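Local coordinates for protein Bacint_00347 (Bacteroides intestinalis DSM 17393, PDB 5MUM) that probably hydrolyses glycosidic bonds to rhamnose in complex carbohydrates, as a beta-propeller glycoside hydrolase, at residues S26-V31 / P424-E429; H117-C122 / E136-V141. All blocks are in the same frame, centred on the assembly; numbering follows the deposited sequence.

Interaction 1 (S26-V31 / P424-E429); sequences SRLVEV and PVYVLE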
loop_
_atom_site.group_PDB
_atom_site.type_symbol
_atom_site.label_atom_id
_atom_site.label_comp_id
_atom_site.label_asym_id
_atom_site.label_seq_id
_atom_site.Cartn_x
_atom_site.Cartn_y
_atom_site.Cartn_z
ATOM N N SER A 26 -10.607 20.763 -4.247
ATOM C CA SER A 26 -10.677 19.435 -3.538
ATOM C C SER A 26 -12.120 18.957 -3.261
ATOM O O SER A 26 -12.830 19.577 -2.471
ATOM C CB SER A 26 -9.924 19.501 -2.221
ATOM O OG SER A 26 -9.972 18.256 -1.556
ATOM N N ARG A 27 -12.501 17.825 -3.850
ATOM C CA ARG A 27 -13.886 17.364 -3.904
ATOM C C ARG A 27 -14.051 16.009 -3.241
ATOM O O ARG A 27 -13.262 15.099 -3.476
ATOM C CB ARG A 27 -14.237 17.258 -5.371
ATOM C CG ARG A 27 -15.630 16.827 -5.735
ATOM C CD ARG A 27 -15.807 17.180 -7.201
ATOM N NE ARG A 27 -16.940 16.509 -7.808
ATOM C CZ ARG A 27 -16.890 15.596 -8.786
ATOM N NH1 ARG A 27 -15.751 15.137 -9.311
ATOM N NH2 ARG A 27 -18.031 15.113 -9.235
ATOM N N LEU A 28 -15.074 15.881 -2.414
ATOM C CA LEU A 28 -15.384 14.637 -1.726
ATOM C C LEU A 28 -16.530 13.989 -2.485
ATOM O O LEU A 28 -17.606 14.545 -2.519
ATOM C CB LEU A 28 -15.798 14.973 -0.304
ATOM C CG LEU A 28 -15.522 14.006 0.806
ATOM C CD1 LEU A 28 -14.056 13.624 0.922
ATOM C CD2 LEU A 28 -16.024 14.632 2.098
ATOM N N VAL A 29 -16.304 12.844 -3.112
ATOM C CA VAL A 29 -17.338 12.185 -3.913
ATOM C C VAL A 29 -17.839 10.982 -3.157
ATOM O O VAL A 29 -17.112 9.985 -2.988
ATOM C CB VAL A 29 -16.783 11.755 -5.284
ATOM C CG1 VAL A 29 -17.864 11.086 -6.131
ATOM C CG2 VAL A 29 -16.175 12.944 -6.004
ATOM N N GLU A 30 -19.093 11.035 -2.726
ATOM C CA GLU A 30 -19.652 9.940 -1.947
ATOM C C GLU A 30 -19.864 8.702 -2.805
ATOM O O GLU A 30 -20.291 8.802 -3.966
ATOM C CB GLU A 30 -20.957 10.389 -1.275
ATOM C CG GLU A 30 -21.535 9.378 -0.296
ATOM C CD GLU A 30 -22.605 9.998 0.605
ATOM O OE1 GLU A 30 -23.022 11.153 0.352
ATOM O OE2 GLU A 30 -23.009 9.352 1.588
ATOM N N VAL A 31 -19.537 7.544 -2.241
ATOM C CA VAL A 31 -19.691 6.282 -2.923
ATOM C C VAL A 31 -20.862 5.530 -2.317
ATOM O O VAL A 31 -21.851 5.242 -2.994
ATOM C CB VAL A 31 -18.408 5.439 -2.840
ATOM C CG1 VAL A 31 -18.581 4.124 -3.586
ATOM C CG2 VAL A 31 -17.229 6.228 -3.387
ATOM N N PRO A 424 -20.065 6.682 5.398
ATOM C CA PRO A 424 -19.881 6.811 3.970
ATOM C C PRO A 424 -18.414 6.666 3.539
ATOM O O PRO A 424 -17.510 7.266 4.152
ATOM C CB PRO A 424 -20.335 8.228 3.678
ATOM C CG PRO A 424 -21.176 8.655 4.841
ATOM C CD PRO A 424 -20.807 7.817 5.997
ATOM N N VAL A 425 -18.214 5.887 2.485
ATOM C CA VAL A 425 -16.968 5.865 1.727
ATOM C C VAL A 425 -16.979 7.007 0.730
ATOM O O VAL A 425 -17.971 7.228 0.029
ATOM C CB VAL A 425 -16.806 4.509 1.009
ATOM C CG1 VAL A 425 -15.605 4.489 0.068
ATOM C CG2 VAL A 425 -16.698 3.403 2.038
ATOM N N TYR A 426 -15.878 7.743 0.662
ATOM C CA TYR A 426 -15.707 8.798 -0.318
ATOM C C TYR A 426 -14.481 8.553 -1.145
ATOM O O TYR A 426 -13.531 7.918 -0.681
ATOM C CB TYR A 426 -15.502 10.141 0.363
ATOM C CG TYR A 426 -16.612 10.594 1.258
ATOM C CD1 TYR A 426 -17.721 11.272 0.741
ATOM C CD2 TYR A 426 -16.549 10.375 2.636
ATOM C CE1 TYR A 426 -18.742 11.719 1.574
ATOM C CE2 TYR A 426 -17.561 10.799 3.465
ATOM C CZ TYR A 426 -18.651 11.464 2.931
ATOM O OH TYR A 426 -19.620 11.878 3.783
ATOM N N VAL A 427 -14.481 9.078 -2.356
ATOM C CA VAL A 427 -13.241 9.353 -3.047
ATOM C C VAL A 427 -13.009 10.833 -2.868
ATOM O O VAL A 427 -13.863 11.640 -3.223
ATOM C CB VAL A 427 -13.285 8.996 -4.532
ATOM C CG1 VAL A 427 -11.983 9.405 -5.219
ATOM C CG2 VAL A 427 -13.544 7.508 -4.668
ATOM N N LEU A 428 -11.859 11.180 -2.302
ATOM C CA LEU A 428 -11.449 12.560 -2.117
ATOM C C LEU A 428 -10.516 12.874 -3.287
ATOM O O LEU A 428 -9.441 12.282 -3.414
ATOM C CB LEU A 428 -10.766 12.749 -0.761
ATOM C CG LEU A 428 -10.626 14.206 -0.251
ATOM C CD1 LEU A 428 -10.075 14.206 1.157
ATOM C CD2 LEU A 428 -9.724 15.034 -1.109
ATOM N N GLU A 429 -10.966 13.783 -4.160
ATOM C CA GLU A 429 -10.193 14.249 -5.299
ATOM C C GLU A 429 -9.436 15.493 -4.836
ATOM O O GLU A 429 -10.036 16.503 -4.549
ATOM C CB GLU A 429 -11.137 14.556 -6.450
ATOM C CG GLU A 429 -12.081 13.389 -6.796
ATOM C CD GLU A 429 -12.995 13.705 -7.966
ATOM O OE1 GLU A 429 -13.180 14.910 -8.257
ATOM O OE2 GLU A 429 -13.568 12.778 -8.584
HETATM O O HOH W 1 -22.160 12.158 2.942
#
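Y426 lies beside L28 and E30, and its course from root to tip captures the antiparallel pairing of S26-V31 with P424-E429. CB of Y426 approaches the backbone O of V29 at 3.7 Å. CG points away from the carbonyl carbon (chi1 -59°), turning the Y426 ring so that one face receives L28, whose CG makes a CH-pi contact 3.9 Å from the centroid. Farther out, CD1 of Y426 meets CA of E30 at 3.6 Å and CE1 meets the E30 CB. At the tip, the Y426 OH is 2.7 Å from a water that also binds OE1 of E30 weakly.

The opposite sheet surface carries a charged pair. R27 and E429 face each other as an antiparallel hydrogen-bonded pair, and their side chains run side by side. NH1 of R27 reaches OE1 of E429 at 2.8 Å on its syn side but tilted out of the carboxylate plane, and the bond is bent, with the two planar groups 68° apart. CG2 of V29 covers one guanidinium face, while OE2 of E429 forms a second salt bridge, to R73, so the carboxylate is gripped at both oxygens.

This is the velcro closure familiar from beta-propellers: strand 27-34 forms the outer edge of a three-stranded sheet, 423-429 its middle and 403-407 the other edge, while V31 and V425 pack on I59 and Y61 of strand 56-62.

Interaction 2 (H117-C122 / E136-V141); sequences HKLNYC and EPMTGV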
loop_
_atom_site.group_PDB
_atom_site.type_symbol
_atom_site.label_atom_id
_atom_site.label_comp_id
_atom_site.label_asym_id
_atom_site.label_seq_id
_atom_site.Cartn_x
_atom_site.Cartn_y
_atom_site.Cartn_z
ATOM N N HIS A 117 -4.684 -17.089 6.060
ATOM C CA HIS A 117 -5.717 -17.952 5.525
ATOM C C HIS A 117 -5.422 -18.341 4.095
ATOM O O HIS A 117 -4.607 -17.684 3.405
ATOM C CB HIS A 117 -7.071 -17.228 5.580
ATOM C CG HIS A 117 -7.523 -16.925 6.968
ATOM N ND1 HIS A 117 -7.966 -17.905 7.832
ATOM C CD2 HIS A 117 -7.601 -15.770 7.654
ATOM C CE1 HIS A 117 -8.290 -17.362 8.991
ATOM N NE2 HIS A 117 -8.077 -16.065 8.913
ATOM N N LYS A 118 -6.094 -19.389 3.636
ATOM C CA LYS A 118 -5.951 -19.831 2.254
ATOM C C LYS A 118 -6.332 -18.661 1.320
ATOM O O LYS A 118 -7.206 -17.850 1.643
ATOM C CB LYS A 118 -6.768 -21.093 1.981
ATOM C CG LYS A 118 -6.877 -21.518 0.533
ATOM C CD LYS A 118 -7.904 -22.644 0.323
ATOM C CE LYS A 118 -7.489 -23.543 -0.837
ATOM N NZ LYS A 118 -8.648 -24.242 -1.489
ATOM N N LEU A 119 -5.598 -18.560 0.218
ATOM C CA LEU A 119 -5.795 -17.501 -0.762
ATOM C C LEU A 119 -7.265 -17.399 -1.210
ATOM O O LEU A 119 -7.877 -18.395 -1.637
ATOM C CB LEU A 119 -4.928 -17.756 -1.987
ATOM C CG LEU A 119 -5.064 -16.712 -3.120
ATOM C CD1 LEU A 119 -4.487 -15.377 -2.674
ATOM C CD2 LEU A 119 -4.434 -17.228 -4.383
ATOM N N ASN A 120 -7.828 -16.213 -1.047
ATOM C CA ASN A 120 -9.076 -15.783 -1.618
ATOM C C ASN A 120 -8.795 -14.817 -2.773
ATOM O O ASN A 120 -8.408 -13.655 -2.560
ATOM C CB ASN A 120 -9.895 -15.026 -0.607
ATOM C CG ASN A 120 -10.197 -15.831 0.632
ATOM O OD1 ASN A 120 -10.046 -15.315 1.741
ATOM N ND2 ASN A 120 -10.644 -17.057 0.467
ATOM N N TYR A 121 -9.022 -15.304 -3.970
ATOM C CA TYR A 121 -8.731 -14.590 -5.178
ATOM C C TYR A 121 -9.795 -14.925 -6.229
ATOM O O TYR A 121 -10.143 -16.097 -6.423
ATOM C CB TYR A 121 -7.372 -15.022 -5.684
ATOM C CG TYR A 121 -7.130 -14.666 -7.123
ATOM C CD1 TYR A 121 -7.055 -13.348 -7.522
ATOM C CD2 TYR A 121 -6.938 -15.655 -8.078
ATOM C CE1 TYR A 121 -6.832 -13.003 -8.830
ATOM C CE2 TYR A 121 -6.725 -15.311 -9.404
ATOM C CZ TYR A 121 -6.685 -13.976 -9.763
ATOM O OH TYR A 121 -6.455 -13.636 -11.075
ATOM N N CYS A 122 -10.279 -13.917 -6.932
ATOM C CA CYS A 122 -11.133 -14.186 -8.059
ATOM C C CYS A 122 -11.069 -13.045 -9.024
ATOM O O CYS A 122 -10.627 -11.916 -8.693
ATOM C CB CYS A 122 -12.567 -14.437 -7.607
ATOM S SG CYS A 122 -13.272 -12.980 -6.839
ATOM N N GLU A 136 -10.409 -18.836 -6.937
ATOM C CA GLU A 136 -9.502 -19.710 -7.636
ATOM C C GLU A 136 -8.103 -19.601 -7.093
ATOM O O GLU A 136 -7.771 -18.624 -6.453
ATOM C CB GLU A 136 -9.520 -19.397 -9.141
ATOM C CG GLU A 136 -9.226 -17.954 -9.505
ATOM C CD GLU A 136 -9.403 -17.688 -11.004
ATOM O OE1 GLU A 136 -8.725 -18.345 -11.804
ATOM O OE2 GLU A 136 -10.205 -16.813 -11.386
ATOM N N PRO A 137 -7.296 -20.632 -7.311
ATOM C CA PRO A 137 -5.877 -20.501 -7.015
ATOM C C PRO A 137 -5.171 -19.625 -8.047
ATOM O O PRO A 137 -5.724 -19.326 -9.111
ATOM C CB PRO A 137 -5.350 -21.933 -7.134
ATOM C CG PRO A 137 -6.318 -22.635 -8.006
ATOM C CD PRO A 137 -7.645 -21.971 -7.849
ATOM N N MET A 138 -3.958 -19.216 -7.723
ATOM C CA MET A 138 -3.098 -18.582 -8.713
ATOM C C MET A 138 -2.205 -19.631 -9.285
ATOM O O MET A 138 -2.379 -20.024 -10.448
ATOM C CB MET A 138 -2.310 -17.431 -8.101
ATOM C CG MET A 138 -3.201 -16.260 -7.834
ATOM S SD MET A 138 -2.251 -14.991 -6.954
ATOM C CE MET A 138 -3.524 -13.725 -6.998
ATOM N N THR A 139 -1.281 -20.112 -8.457
ATOM C CA THR A 139 -0.408 -21.198 -8.842
ATOM C C THR A 139 -0.755 -22.473 -8.106
ATOM O O THR A 139 -0.269 -23.526 -8.471
ATOM C CB THR A 139 1.088 -20.833 -8.611
ATOM O OG1 THR A 139 1.397 -20.885 -7.210
ATOM C CG2 THR A 139 1.412 -19.440 -9.146
ATOM N N GLY A 140 -1.575 -22.387 -7.060
ATOM C CA GLY A 140 -1.782 -23.509 -6.155
ATOM C C GLY A 140 -0.613 -23.918 -5.274
ATOM O O GLY A 140 -0.741 -24.861 -4.501
ATOM N N VAL A 141 0.507 -23.204 -5.321
ATOM C CA VAL A 141 1.654 -23.520 -4.492
ATOM C C VAL A 141 1.809 -22.476 -3.379
ATOM O O VAL A 141 1.867 -21.266 -3.647
ATOM C CB VAL A 141 2.923 -23.582 -5.332
ATOM C CG1 VAL A 141 4.144 -23.886 -4.461
ATOM C CG2 VAL A 141 2.746 -24.629 -6.435
HETATM O O HOH W 2 -8.902 -18.199 -4.073
#
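Y121 meets M138 and E136 in the dense half of this contact. The methyl CE of M138 sits above one face of the Y121 ring, 3.7 Å from its centroid, and SD follows above the same face at 4.9 Å, a Met-aromatic arrangement. With CG anti to the backbone N (chi1 163°), the ring is laid against E136: its edge faces the backbone O of E136, in plane, and Y121 CD2 touches CG of E136 at 3.5 Å, while OE1 of E136 runs on into a salt bridge with R123. The backbones join in a nearly straight bond, E136 N to Y121 O at 2.8 Å, and a bridging water accepts from Y121 N and lies 2.7 Å from both L119 O and E136 O. L119 extends the apolar patch, its CD2 lying 3.8 Å from CG of M138.

In the propeller, strand 121-123 is an edge strand of its blade, and 136-141 belongs to the connection running on to strand 146-153 of the next. W185 NE1 of that following blade holds the phenol OH. Were Y121 replaced by an alanine, the M138 methyl would probably lose the ring beneath it and W185 NE1 its acceptor.

The loose side is the remainder of the loop: P137, exposed, directs its CB away from 117-122, and the exposed G140 and V141 follow in an ST turn, V141 N donating to T139 OG1.

Starting at the N terminus, the chain lays down strand 27-34 and then builds six sheets in turn before its C-terminal strands return to pair with it. Interaction 1 therefore closes almost the whole polypeptide, bringing 26-31 and 424-429 together across 392 intervening residues and sealing the propeller ring. Interaction 2 falls within that great loop and closes a far smaller one of 13 residues, tying the last strand of one blade to the connection that leads to the next. The two are nested and do not cross. The centres of interaction 1 and interaction 2 lie about 32 Å apart and their nearest atoms about 18 Å, so the closure of the ring and the contact between neighbouring blades occupy separate regions.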